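PDB 5EIK: trimeric intracellular cation channel type 1B.2 from Caenorhabditis elegans, which conducts potassium ions across intracellular membranes as a homotrimer that binds phosphatidylinositol 4,5-bisphosphate, and may supply counter-ion current during calcium release. Local coordinates for residues V170-Q175 with G179-T184; F60-S65 with I100-V105; L154-V159 with E208-Y213. All coordinates share one frame; numbering follows the deposited sequence.

Interaction 1. Residues V170-Q175 with G179-T184; sequences VKIVEQ and GTWHPT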
loop_
_atom_site.group_PDB
_atom_site.type_symbol
_atom_site.label_atom_id
_atom_site.label_comp_id
_atom_site.label_asym_id
_atom_site.label_seq_id
_atom_site.Cartn_x
_atom_site.Cartn_y
_atom_site.Cartn_z
ATOM N N VAL A 170 1.807 3.707 8.964
ATOM C CA VAL A 170 3.160 3.195 8.818
ATOM C C VAL A 170 3.506 2.141 9.860
ATOM O O VAL A 170 4.246 1.195 9.569
ATOM C CB VAL A 170 4.190 4.353 8.850
ATOM C CG1 VAL A 170 5.599 3.808 8.723
ATOM C CG2 VAL A 170 3.902 5.320 7.691
ATOM N N LYS A 171 2.960 2.284 11.062
ATOM C CA LYS A 171 3.218 1.301 12.107
ATOM C C LYS A 171 2.730 -0.070 11.624
ATOM O O LYS A 171 3.456 -1.055 11.686
ATOM C CB LYS A 171 2.496 1.695 13.395
ATOM C CG LYS A 171 2.882 0.856 14.600
ATOM C CD LYS A 171 2.300 1.447 15.873
ATOM C CE LYS A 171 2.859 0.773 17.120
ATOM N NZ LYS A 171 2.408 1.453 18.373
ATOM N N ILE A 172 1.493 -0.122 11.139
ATOM C CA ILE A 172 0.913 -1.360 10.633
ATOM C C ILE A 172 1.819 -1.951 9.552
ATOM O O ILE A 172 2.086 -3.159 9.543
ATOM C CB ILE A 172 -0.487 -1.109 10.033
ATOM C CG1 ILE A 172 -1.445 -0.706 11.157
ATOM C CG2 ILE A 172 -0.981 -2.353 9.271
ATOM C CD1 ILE A 172 -2.828 -0.349 10.674
ATOM N N VAL A 173 2.285 -1.098 8.642
ATOM C CA VAL A 173 3.169 -1.548 7.587
ATOM C C VAL A 173 4.408 -2.218 8.171
ATOM O O VAL A 173 4.818 -3.281 7.704
ATOM C CB VAL A 173 3.632 -0.382 6.681
ATOM C CG1 VAL A 173 4.715 -0.869 5.739
ATOM C CG2 VAL A 173 2.460 0.136 5.865
ATOM N N GLU A 174 4.995 -1.604 9.195
ATOM C CA GLU A 174 6.187 -2.154 9.823
ATOM C C GLU A 174 5.965 -3.454 10.585
ATOM O O GLU A 174 6.846 -4.314 10.622
ATOM C CB GLU A 174 6.813 -1.122 10.757
ATOM C CG GLU A 174 7.771 -0.202 10.053
ATOM C CD GLU A 174 8.366 0.836 10.970
ATOM O OE1 GLU A 174 8.513 0.550 12.179
ATOM O OE2 GLU A 174 8.702 1.931 10.478
ATOM N N GLN A 175 4.800 -3.596 11.201
ATOM C CA GLN A 175 4.503 -4.801 11.957
ATOM C C GLN A 175 4.235 -5.961 10.999
ATOM O O GLN A 175 4.396 -7.129 11.357
ATOM C CB GLN A 175 3.306 -4.560 12.866
ATOM C CG GLN A 175 3.497 -3.359 13.772
ATOM C CD GLN A 175 2.289 -3.072 14.640
ATOM O OE1 GLN A 175 1.169 -2.944 14.143
ATOM N NE2 GLN A 175 2.511 -2.959 15.942
ATOM N N GLY A 179 6.716 -9.145 10.636
ATOM C CA GLY A 179 6.020 -10.376 10.957
ATOM C C GLY A 179 5.379 -10.451 12.333
ATOM O O GLY A 179 5.167 -11.545 12.850
ATOM N N THR A 180 5.036 -9.313 12.924
ATOM C CA THR A 180 4.440 -9.338 14.253
ATOM C C THR A 180 3.004 -8.836 14.351
ATOM O O THR A 180 2.384 -8.946 15.411
ATOM C CB THR A 180 5.290 -8.527 15.243
ATOM O OG1 THR A 180 5.341 -7.160 14.818
ATOM C CG2 THR A 180 6.705 -9.097 15.316
ATOM N N TRP A 181 2.466 -8.286 13.269
ATOM C CA TRP A 181 1.099 -7.775 13.320
ATOM C C TRP A 181 0.105 -8.813 13.818
ATOM O O TRP A 181 0.211 -10.001 13.510
ATOM C CB TRP A 181 0.626 -7.277 11.950
ATOM C CG TRP A 181 -0.643 -6.452 12.042
ATOM C CD1 TRP A 181 -0.730 -5.101 12.232
ATOM C CD2 TRP A 181 -1.991 -6.943 12.024
ATOM N NE1 TRP A 181 -2.045 -4.721 12.335
ATOM C CE2 TRP A 181 -2.842 -5.827 12.212
ATOM C CE3 TRP A 181 -2.566 -8.209 11.872
ATOM C CZ2 TRP A 181 -4.234 -5.944 12.253
ATOM C CZ3 TRP A 181 -3.953 -8.327 11.912
ATOM C CH2 TRP A 181 -4.770 -7.197 12.101
ATOM N N HIS A 182 -0.873 -8.346 14.583
ATOM C CA HIS A 182 -1.912 -9.210 15.109
ATOM C C HIS A 182 -3.117 -8.343 15.433
ATOM O O HIS A 182 -2.984 -7.137 15.663
ATOM C CB HIS A 182 -1.416 -9.939 16.358
ATOM C CG HIS A 182 -0.897 -9.024 17.418
ATOM N ND1 HIS A 182 -1.722 -8.231 18.183
ATOM C CD2 HIS A 182 0.368 -8.741 17.807
ATOM C CE1 HIS A 182 -0.988 -7.496 19.000
ATOM N NE2 HIS A 182 0.283 -7.786 18.792
ATOM N N PRO A 183 -4.316 -8.940 15.429
ATOM C CA PRO A 183 -5.538 -8.192 15.729
ATOM C C PRO A 183 -5.397 -7.439 17.046
ATOM O O PRO A 183 -4.520 -7.746 17.852
ATOM C CB PRO A 183 -6.596 -9.285 15.795
ATOM C CG PRO A 183 -6.101 -10.278 14.803
ATOM C CD PRO A 183 -4.627 -10.345 15.121
ATOM N N THR A 184 -6.255 -6.453 17.260
ATOM C CA THR A 184 -6.209 -5.674 18.486
ATOM C C THR A 184 -7.580 -5.716 19.157
ATOM O O THR A 184 -7.993 -4.766 19.822
ATOM C CB THR A 184 -5.810 -4.207 18.194
ATOM O OG1 THR A 184 -5.493 -3.544 19.423
ATOM C CG2 THR A 184 -6.948 -3.465 17.497
#

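Interaction 2. Residues F60-S65 with I100-V105; sequences FSCWLS and IVWYLV. With DMU (decyl-beta-D-maltopyranoside), chain M.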
loop_
_atom_site.group_PDB
_atom_site.type_symbol
_atom_site.label_atom_id
_atom_site.label_comp_id
_atom_site.label_asym_id
_atom_site.label_seq_id
_atom_site.Cartn_x
_atom_site.Cartn_y
_atom_site.Cartn_z
ATOM N N PHE A 60 20.350 -1.983 9.583
ATOM C CA PHE A 60 19.719 -1.351 8.434
ATOM C C PHE A 60 18.203 -1.404 8.584
ATOM O O PHE A 60 17.505 -0.411 8.349
ATOM C CB PHE A 60 20.141 -2.044 7.138
ATOM C CG PHE A 60 21.614 -1.957 6.858
ATOM C CD1 PHE A 60 22.264 -0.730 6.860
ATOM C CD2 PHE A 60 22.353 -3.102 6.572
ATOM C CE1 PHE A 60 23.626 -0.636 6.582
ATOM C CE2 PHE A 60 23.721 -3.017 6.292
ATOM C CZ PHE A 60 24.356 -1.778 6.296
ATOM N N SER A 61 17.696 -2.563 8.985
ATOM C CA SER A 61 16.261 -2.733 9.170
ATOM C C SER A 61 15.776 -1.835 10.306
ATOM O O SER A 61 14.739 -1.177 10.194
ATOM C CB SER A 61 15.942 -4.200 9.478
ATOM O OG SER A 61 14.551 -4.397 9.698
ATOM N N CYS A 62 16.533 -1.811 11.401
ATOM C CA CYS A 62 16.180 -0.992 12.546
ATOM C C CYS A 62 16.175 0.484 12.130
ATOM O O CYS A 62 15.229 1.216 12.423
ATOM C CB CYS A 62 17.181 -1.218 13.684
ATOM S SG CYS A 62 16.760 -0.347 15.222
ATOM N N TRP A 63 17.227 0.916 11.445
ATOM C CA TRP A 63 17.293 2.299 11.000
ATOM C C TRP A 63 16.075 2.637 10.140
ATOM O O TRP A 63 15.458 3.686 10.314
ATOM C CB TRP A 63 18.560 2.543 10.182
ATOM C CG TRP A 63 18.576 3.868 9.493
ATOM C CD1 TRP A 63 18.882 5.080 10.048
ATOM C CD2 TRP A 63 18.212 4.132 8.129
ATOM N NE1 TRP A 63 18.728 6.081 9.117
ATOM C CE2 TRP A 63 18.319 5.530 7.932
ATOM C CE3 TRP A 63 17.803 3.326 7.054
ATOM C CZ2 TRP A 63 18.031 6.143 6.703
ATOM C CZ3 TRP A 63 17.512 3.935 5.820
ATOM C CH2 TRP A 63 17.629 5.333 5.661
ATOM N N LEU A 64 15.735 1.737 9.221
ATOM C CA LEU A 64 14.609 1.933 8.322
ATOM C C LEU A 64 13.290 2.041 9.076
ATOM O O LEU A 64 12.475 2.915 8.796
ATOM C CB LEU A 64 14.523 0.784 7.313
ATOM C CG LEU A 64 13.354 0.914 6.335
ATOM C CD1 LEU A 64 13.526 2.179 5.522
ATOM C CD2 LEU A 64 13.286 -0.294 5.432
ATOM N N SER A 65 13.078 1.143 10.030
ATOM C CA SER A 65 11.862 1.173 10.821
ATOM C C SER A 65 11.687 2.537 11.484
ATOM O O SER A 65 10.578 3.059 11.557
ATOM C CB SER A 65 11.901 0.086 11.894
ATOM O OG SER A 65 12.018 -1.194 11.307
ATOM N N ILE A 100 20.882 10.361 13.329
ATOM C CA ILE A 100 21.741 10.572 14.491
ATOM C C ILE A 100 20.976 10.259 15.772
ATOM O O ILE A 100 21.485 9.569 16.660
ATOM C CB ILE A 100 22.274 12.003 14.528
ATOM C CG1 ILE A 100 23.298 12.188 13.406
ATOM C CG2 ILE A 100 22.913 12.297 15.881
ATOM C CD1 ILE A 100 23.767 13.624 13.236
ATOM N N VAL A 101 19.746 10.749 15.860
ATOM C CA VAL A 101 18.924 10.480 17.029
ATOM C C VAL A 101 18.731 8.971 17.158
ATOM O O VAL A 101 18.896 8.407 18.240
ATOM C CB VAL A 101 17.541 11.172 16.931
ATOM C CG1 VAL A 101 16.583 10.588 17.963
ATOM C CG2 VAL A 101 17.696 12.674 17.150
ATOM N N TRP A 102 18.383 8.320 16.048
ATOM C CA TRP A 102 18.177 6.874 16.039
ATOM C C TRP A 102 19.438 6.152 16.522
ATOM O O TRP A 102 19.364 5.218 17.322
ATOM C CB TRP A 102 17.816 6.382 14.632
ATOM C CG TRP A 102 18.064 4.915 14.446
ATOM C CD1 TRP A 102 17.280 3.881 14.893
ATOM C CD2 TRP A 102 19.223 4.317 13.861
ATOM N NE1 TRP A 102 17.888 2.674 14.626
ATOM C CE2 TRP A 102 19.080 2.908 13.994
ATOM C CE3 TRP A 102 20.373 4.828 13.241
ATOM C CZ2 TRP A 102 20.043 2.007 13.528
ATOM C CZ3 TRP A 102 21.337 3.929 12.773
ATOM C CH2 TRP A 102 21.162 2.534 12.921
ATOM N N TYR A 103 20.594 6.579 16.026
ATOM C CA TYR A 103 21.853 5.970 16.436
ATOM C C TYR A 103 22.066 6.124 17.938
ATOM O O TYR A 103 22.463 5.174 18.623
ATOM C CB TYR A 103 23.033 6.609 15.713
ATOM C CG TYR A 103 24.349 6.012 16.145
ATOM C CD1 TYR A 103 24.761 4.772 15.670
ATOM C CD2 TYR A 103 25.150 6.656 17.085
ATOM C CE1 TYR A 103 25.935 4.184 16.122
ATOM C CE2 TYR A 103 26.324 6.077 17.543
ATOM C CZ TYR A 103 26.712 4.843 17.057
ATOM O OH TYR A 103 27.883 4.269 17.493
ATOM N N LEU A 104 21.801 7.324 18.442
ATOM C CA LEU A 104 21.963 7.599 19.857
ATOM C C LEU A 104 20.965 6.836 20.728
ATOM O O LEU A 104 21.319 6.345 21.795
ATOM C CB LEU A 104 21.828 9.101 20.122
ATOM C CG LEU A 104 22.902 10.011 19.518
ATOM C CD1 LEU A 104 22.595 11.455 19.858
ATOM C CD2 LEU A 104 24.266 9.633 20.069
ATOM N N VAL A 105 19.718 6.729 20.277
ATOM C CA VAL A 105 18.711 6.026 21.061
ATOM C C VAL A 105 18.996 4.532 21.186
ATOM O O VAL A 105 18.787 3.936 22.241
ATOM C CB VAL A 105 17.298 6.245 20.467
ATOM C CG1 VAL A 105 16.306 5.304 21.108
ATOM C CG2 VAL A 105 16.854 7.684 20.708
HETATM C C1 DMU M . 17.009 -6.997 6.714
HETATM C C2 DMU M . 16.511 -8.442 6.933
HETATM C C3 DMU M . 15.367 -8.457 7.999
HETATM C C4 DMU M . 14.291 -7.394 7.642
HETATM O O5 DMU M . 14.872 -6.074 7.420
HETATM C C6 DMU M . 15.830 -6.079 6.333
HETATM O O7 DMU M . 14.707 -9.761 8.047
HETATM O O16 DMU M . 16.324 -4.742 6.127
HETATM C C18 DMU M . 15.624 -4.173 5.007
HETATM C C19 DMU M . 15.942 -2.672 4.905
HETATM C C22 DMU M . 17.361 -2.463 4.379
HETATM C C25 DMU M . 17.852 -1.068 4.768
HETATM C C28 DMU M . 18.026 -0.194 3.507
HETATM C C31 DMU M . 19.386 0.535 3.500
HETATM C C34 DMU M . 19.670 1.250 4.839
HETATM C C37 DMU M . 21.134 1.722 4.853
HETATM C C40 DMU M . 21.254 3.049 4.078
HETATM C C43 DMU M . 22.501 3.808 4.535
HETATM O O49 DMU M . 18.000 -6.984 5.665
HETATM O O55 DMU M . 17.621 -9.218 7.416
HETATM C C57 DMU M . 13.277 -7.311 8.789
HETATM O O61 DMU M . 12.074 -6.721 8.305
HETATM C C5 DMU M . 14.825 -12.006 8.822
HETATM C C7 DMU M . 13.319 -12.137 9.109
HETATM C C8 DMU M . 13.003 -11.547 10.445
HETATM C C9 DMU M . 13.563 -10.159 10.632
HETATM O O1 DMU M . 14.976 -10.049 10.312
HETATM C C10 DMU M . 15.318 -10.577 8.953
HETATM O O2 DMU M . 11.672 -11.674 10.664
HETATM O O3 DMU M . 15.149 -12.428 7.534
HETATM O O4 DMU M . 12.933 -13.521 8.972
HETATM C C11 DMU M . 13.236 -9.653 11.981
HETATM O O6 DMU M . 13.623 -8.276 12.169
#

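Interaction 3. Residues L154-V159 with E208-Y213; sequences LVQILV and ERHSMY. With DMU (decyl-beta-D-maltopyranoside), chain B.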
loop_
_atom_site.group_PDB
_atom_site.type_symbol
_atom_site.label_atom_id
_atom_site.label_comp_id
_atom_site.label_asym_id
_atom_site.label_seq_id
_atom_site.Cartn_x
_atom_site.Cartn_y
_atom_site.Cartn_z
ATOM N N LEU A 154 -12.248 18.799 1.287
ATOM C CA LEU A 154 -12.063 17.469 1.837
ATOM C C LEU A 154 -10.614 17.014 1.721
ATOM O O LEU A 154 -10.031 16.550 2.694
ATOM C CB LEU A 154 -12.981 16.489 1.122
ATOM C CG LEU A 154 -13.219 15.165 1.842
ATOM C CD1 LEU A 154 -13.524 15.427 3.311
ATOM C CD2 LEU A 154 -14.375 14.437 1.168
ATOM N N VAL A 155 -10.038 17.147 0.530
ATOM C CA VAL A 155 -8.652 16.761 0.321
ATOM C C VAL A 155 -7.744 17.535 1.284
ATOM O O VAL A 155 -6.838 16.964 1.900
ATOM C CB VAL A 155 -8.207 17.044 -1.125
ATOM C CG1 VAL A 155 -6.730 16.747 -1.284
ATOM C CG2 VAL A 155 -9.004 16.190 -2.086
ATOM N N GLN A 156 -7.999 18.834 1.413
ATOM C CA GLN A 156 -7.225 19.686 2.295
ATOM C C GLN A 156 -7.264 19.163 3.734
ATOM O O GLN A 156 -6.244 19.109 4.417
ATOM C CB GLN A 156 -7.771 21.107 2.233
ATOM C CG GLN A 156 -7.546 21.787 0.887
ATOM C CD GLN A 156 -8.430 23.005 0.697
ATOM O OE1 GLN A 156 -8.989 23.529 1.661
ATOM N NE2 GLN A 156 -8.557 23.465 -0.540
ATOM N N ILE A 157 -8.443 18.762 4.188
ATOM C CA ILE A 157 -8.570 18.258 5.539
ATOM C C ILE A 157 -7.837 16.926 5.701
ATOM O O ILE A 157 -7.035 16.762 6.621
ATOM C CB ILE A 157 -10.056 18.108 5.921
ATOM C CG1 ILE A 157 -10.712 19.487 5.955
ATOM C CG2 ILE A 157 -10.195 17.481 7.292
ATOM C CD1 ILE A 157 -12.232 19.439 6.102
ATOM N N LEU A 158 -8.093 15.986 4.799
ATOM C CA LEU A 158 -7.452 14.680 4.875
ATOM C C LEU A 158 -5.928 14.777 4.845
ATOM O O LEU A 158 -5.237 14.067 5.577
ATOM C CB LEU A 158 -7.964 13.784 3.747
ATOM C CG LEU A 158 -9.474 13.551 3.841
ATOM C CD1 LEU A 158 -9.957 12.765 2.633
ATOM C CD2 LEU A 158 -9.794 12.818 5.143
ATOM N N VAL A 159 -5.400 15.654 4.001
ATOM C CA VAL A 159 -3.958 15.820 3.931
ATOM C C VAL A 159 -3.437 16.330 5.284
ATOM O O VAL A 159 -2.411 15.863 5.782
ATOM C CB VAL A 159 -3.564 16.796 2.796
ATOM C CG1 VAL A 159 -2.098 17.205 2.930
ATOM C CG2 VAL A 159 -3.786 16.119 1.445
ATOM N N GLU A 208 -10.113 28.134 8.460
ATOM C CA GLU A 208 -9.332 29.334 8.677
ATOM C C GLU A 208 -8.721 29.813 7.364
ATOM O O GLU A 208 -8.669 31.014 7.093
ATOM C CB GLU A 208 -8.242 29.028 9.693
ATOM C CG GLU A 208 -7.534 30.231 10.224
ATOM C CD GLU A 208 -6.629 29.892 11.385
ATOM O OE1 GLU A 208 -5.640 29.161 11.168
ATOM O OE2 GLU A 208 -6.914 30.351 12.513
ATOM N N ARG A 209 -8.268 28.866 6.551
ATOM C CA ARG A 209 -7.655 29.169 5.262
ATOM C C ARG A 209 -8.658 29.728 4.256
ATOM O O ARG A 209 -8.282 30.398 3.293
ATOM C CB ARG A 209 -7.022 27.905 4.681
ATOM C CG ARG A 209 -5.702 27.531 5.309
ATOM C CD ARG A 209 -4.579 28.335 4.694
ATOM N NE ARG A 209 -3.348 28.220 5.463
ATOM C CZ ARG A 209 -2.233 28.886 5.188
ATOM N NH1 ARG A 209 -2.193 29.717 4.154
ATOM N NH2 ARG A 209 -1.165 28.729 5.955
ATOM N N HIS A 210 -9.933 29.436 4.470
ATOM C CA HIS A 210 -10.971 29.915 3.572
ATOM C C HIS A 210 -11.775 31.016 4.245
ATOM O O HIS A 210 -12.839 31.407 3.765
ATOM C CB HIS A 210 -11.877 28.755 3.159
ATOM C CG HIS A 210 -11.207 27.763 2.263
ATOM N ND1 HIS A 210 -10.871 28.052 0.957
ATOM C CD2 HIS A 210 -10.774 26.501 2.492
ATOM C CE1 HIS A 210 -10.259 27.010 0.423
ATOM N NE2 HIS A 210 -10.186 26.056 1.334
ATOM N N SER A 211 -11.244 31.501 5.364
ATOM C CA SER A 211 -11.860 32.574 6.136
ATOM C C SER A 211 -13.370 32.439 6.221
ATOM O O SER A 211 -14.099 33.279 5.698
ATOM C CB SER A 211 -11.511 33.926 5.512
ATOM O OG SER A 211 -10.108 34.096 5.420
ATOM N N MET A 212 -13.845 31.395 6.887
ATOM C CA MET A 212 -15.281 31.205 6.996
ATOM C C MET A 212 -15.824 31.373 8.411
ATOM O O MET A 212 -15.978 32.495 8.897
ATOM C CB MET A 212 -15.671 29.834 6.436
ATOM C CG MET A 212 -15.215 29.616 5.002
ATOM S SD MET A 212 -16.109 28.299 4.150
ATOM C CE MET A 212 -16.746 29.185 2.715
ATOM N N TYR A 213 -16.111 30.253 9.066
ATOM C CA TYR A 213 -16.667 30.265 10.413
ATOM C C TYR A 213 -15.712 30.771 11.490
ATOM O O TYR A 213 -16.138 31.070 12.604
ATOM C CB TYR A 213 -17.146 28.860 10.776
ATOM C CG TYR A 213 -18.041 28.242 9.728
ATOM C CD1 TYR A 213 -19.295 28.783 9.443
ATOM C CD2 TYR A 213 -17.627 27.124 9.004
ATOM C CE1 TYR A 213 -20.115 28.227 8.460
ATOM C CE2 TYR A 213 -18.439 26.561 8.019
ATOM C CZ TYR A 213 -19.680 27.117 7.754
ATOM O OH TYR A 213 -20.480 26.565 6.780
HETATM C C1 DMU B . -10.217 7.783 14.777
HETATM C C2 DMU B . -9.588 6.909 15.884
HETATM C C3 DMU B . -9.916 5.402 15.625
HETATM C C4 DMU B . -9.573 5.024 14.156
HETATM O O5 DMU B . -10.187 5.935 13.196
HETATM C C6 DMU B . -9.750 7.303 13.388
HETATM O O7 DMU B . -9.133 4.533 16.503
HETATM O O16 DMU B . -10.346 8.140 12.378
HETATM C C18 DMU B . -9.364 8.369 11.351
HETATM C C19 DMU B . -10.029 9.050 10.143
HETATM C C22 DMU B . -10.332 10.513 10.457
HETATM C C25 DMU B . -11.424 11.024 9.515
HETATM C C28 DMU B . -10.848 12.094 8.563
HETATM C C31 DMU B . -11.748 13.346 8.498
HETATM C C34 DMU B . -13.231 12.985 8.260
HETATM C C37 DMU B . -14.091 14.243 8.472
HETATM C C40 DMU B . -14.059 15.107 7.195
HETATM C C43 DMU B . -15.291 16.013 7.150
HETATM O O49 DMU B . -9.833 9.160 14.977
HETATM O O55 DMU B . -10.163 7.312 17.139
HETATM C C57 DMU B . -10.063 3.598 13.884
HETATM O O61 DMU B . -9.371 3.077 12.753
HETATM C C5 DMU B . -8.905 3.627 18.690
HETATM C C7 DMU B . -8.402 2.250 18.221
HETATM C C8 DMU B . -9.561 1.389 17.837
HETATM C C9 DMU B . -10.519 2.067 16.890
HETATM O O1 DMU B . -10.946 3.385 17.331
HETATM C C10 DMU B . -9.805 4.293 17.666
HETATM O O2 DMU B . -9.085 0.189 17.426
HETATM O O3 DMU B . -7.854 4.508 18.939
HETATM O O4 DMU B . -7.563 1.682 19.250
HETATM C C11 DMU B . -11.651 1.169 16.577
HETATM O O6 DMU B . -12.527 1.708 15.566
#

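Interaction 1. Residues V170-Q175 with G179-T184
With CG opposite its own carbonyl carbon (chi1 -55°) and the chain extended beyond, Q175 brings its amide oxygen beside the indole of W181, which is itself swung opposite its backbone N (chi1 -166°). The two side chains pass at a slant, Q175 OE1 lying 3.5 Å from W181 CD1, with the amide steeply turned against the ring, 76° between the planes. One helical turn earlier, I172 lies alongside the indole, pointing the same way, and its CG2 touches the pyrrole part at 4.0 Å from W181 NE1. The backbone closes the contact. Positive phi at G179 ends the helix in a Schellman motif, in which T180 N donates to Q175 O (2.8 Å), nearly in line with the carbonyl bond. A second donor, W181 N, reaches the same oxygen at 3.0 Å but comes from above the carbonyl plane. Two N-H groups thus grip one carbonyl and fix where the loop, and with it the indole, leaves the helix. I172 also touches the bound phosphatidylinositol 4,5-bisphosphate. W181 packs on W181 of both other subunits, which places this turn at the trimer interface. The contact forms the end of helix 167-177 assigned to the cytoplasmic side; the helix's other flank, through V170 and E174, packs against helix 59-70, and the loop then runs on toward helix 194-209.

Interaction 2. Residues F60-S65 with I100-V105
W63 and W102 meet as a T-shaped pair: the five-membered ring of W63 turns its edge onto the six-membered ring of W102, with planes at 79° and centroids 5.0 Å apart. The leading atom of that edge, W63 CD1, lies 3.5 Å from W102 CE3. W63 CB sits over the same benzo ring, 3.7 Å from its centroid and close to the normal, a CH-pi contact, so the indole of W102 lies against the helix surface at W63. It reaches there because CG of W102 stands opposite its backbone N (chi1 160°), carrying the ring across to helix 59-70. At its edge, W102 NE1 points almost straight at C62 SG, a 3.3 Å hydrogen bond with the sulfur in the ring plane. A leucine in place of W102 would probably leave C62 SG without this donor and open a gap beside the edge of W63. W63 in turn spends its own N-H on S99 of helix 92-107. Beyond it, the decyl chain of a maltoside detergent runs past F60 and the far part of the W63 indole, 3.6 Å from CE3 to C34, and W63 also packs on L154 of the third subunit. Two neighbouring transmembrane helices are thus joined by aromatic surface plus one directional N-H...S bond, which probably fixes the rotation of W102 inside a buried, largely apolar interface.

Interaction 3. Residues L154-V159 with E208-Y213
Q156 and H210 approach from opposite directions and touch only through the ends of their side chains. From a CB directed at the other segment, Q156 sends CG opposite its carbonyl carbon (chi1 -68°) and extends straight out, so that the side chain, packed on T206 of helix 194-209 and V146 of helix 120-148, bridges backbones whose nearest CA atoms, those of Q156 and R209, are 9.9 Å apart. CD arrives in the plane of the imidazole, 3.6 Å from H210 NE2. OE1 accepts the N-H of H210 NE2 in a 2.8 Å hydrogen bond. The donor lies in the carbonyl plane on a lone pair of OE1, and the oxygen lies almost in the ring plane; amide and imidazole are nearly coplanar, 17° apart. The other branch, NE2, donates to the backbone oxygen of Y149, with a weaker bond to that of P150. Bonds on both branches fix the rotation of the amide and are consistent with the assigned oxygen and nitrogen. The in-plane bond from H210 NE2 and a stack on Y153 together probably hold the imidazole in its orientation. On another side of helix 153-165, L158 CD2 rests against a detergent chain, 3.7 Å from C28, while L154, V155 and L158 pack on the second subunit. H210 is the first residue past helix 194-209 at its probably lumenal end, so the bond ties that end to the start of helix 153-165; I157 packs along helix 194-209, and R209 touches helix 120-148.

Overall arrangement
Interactions 1 and 2 are neighbours, their centres 19 Å apart, with E174 of helix 167-177 packed on L68 and M69 of helix 59-70. Interaction 3 stands apart, at 32 Å from interaction 1 and 35 Å from interaction 2 between centres, and lies across the chain's centre from interaction 2. Interaction 1 and interaction 3 hold opposite ends of the discontinuous transmembrane segment 152-178, assigned to the cytoplasmic and lumenal sides. Bound phosphatidylinositol 4,5-bisphosphate molecules are touched by I172 in interaction 1 and by L64 of segment 60-65, whereas the side chain of Q156 is about 11 Å from a bound molecule of this lipid. Across a subunit boundary, interaction 2 of one chain meets segment 154-159 of interaction 3 in another.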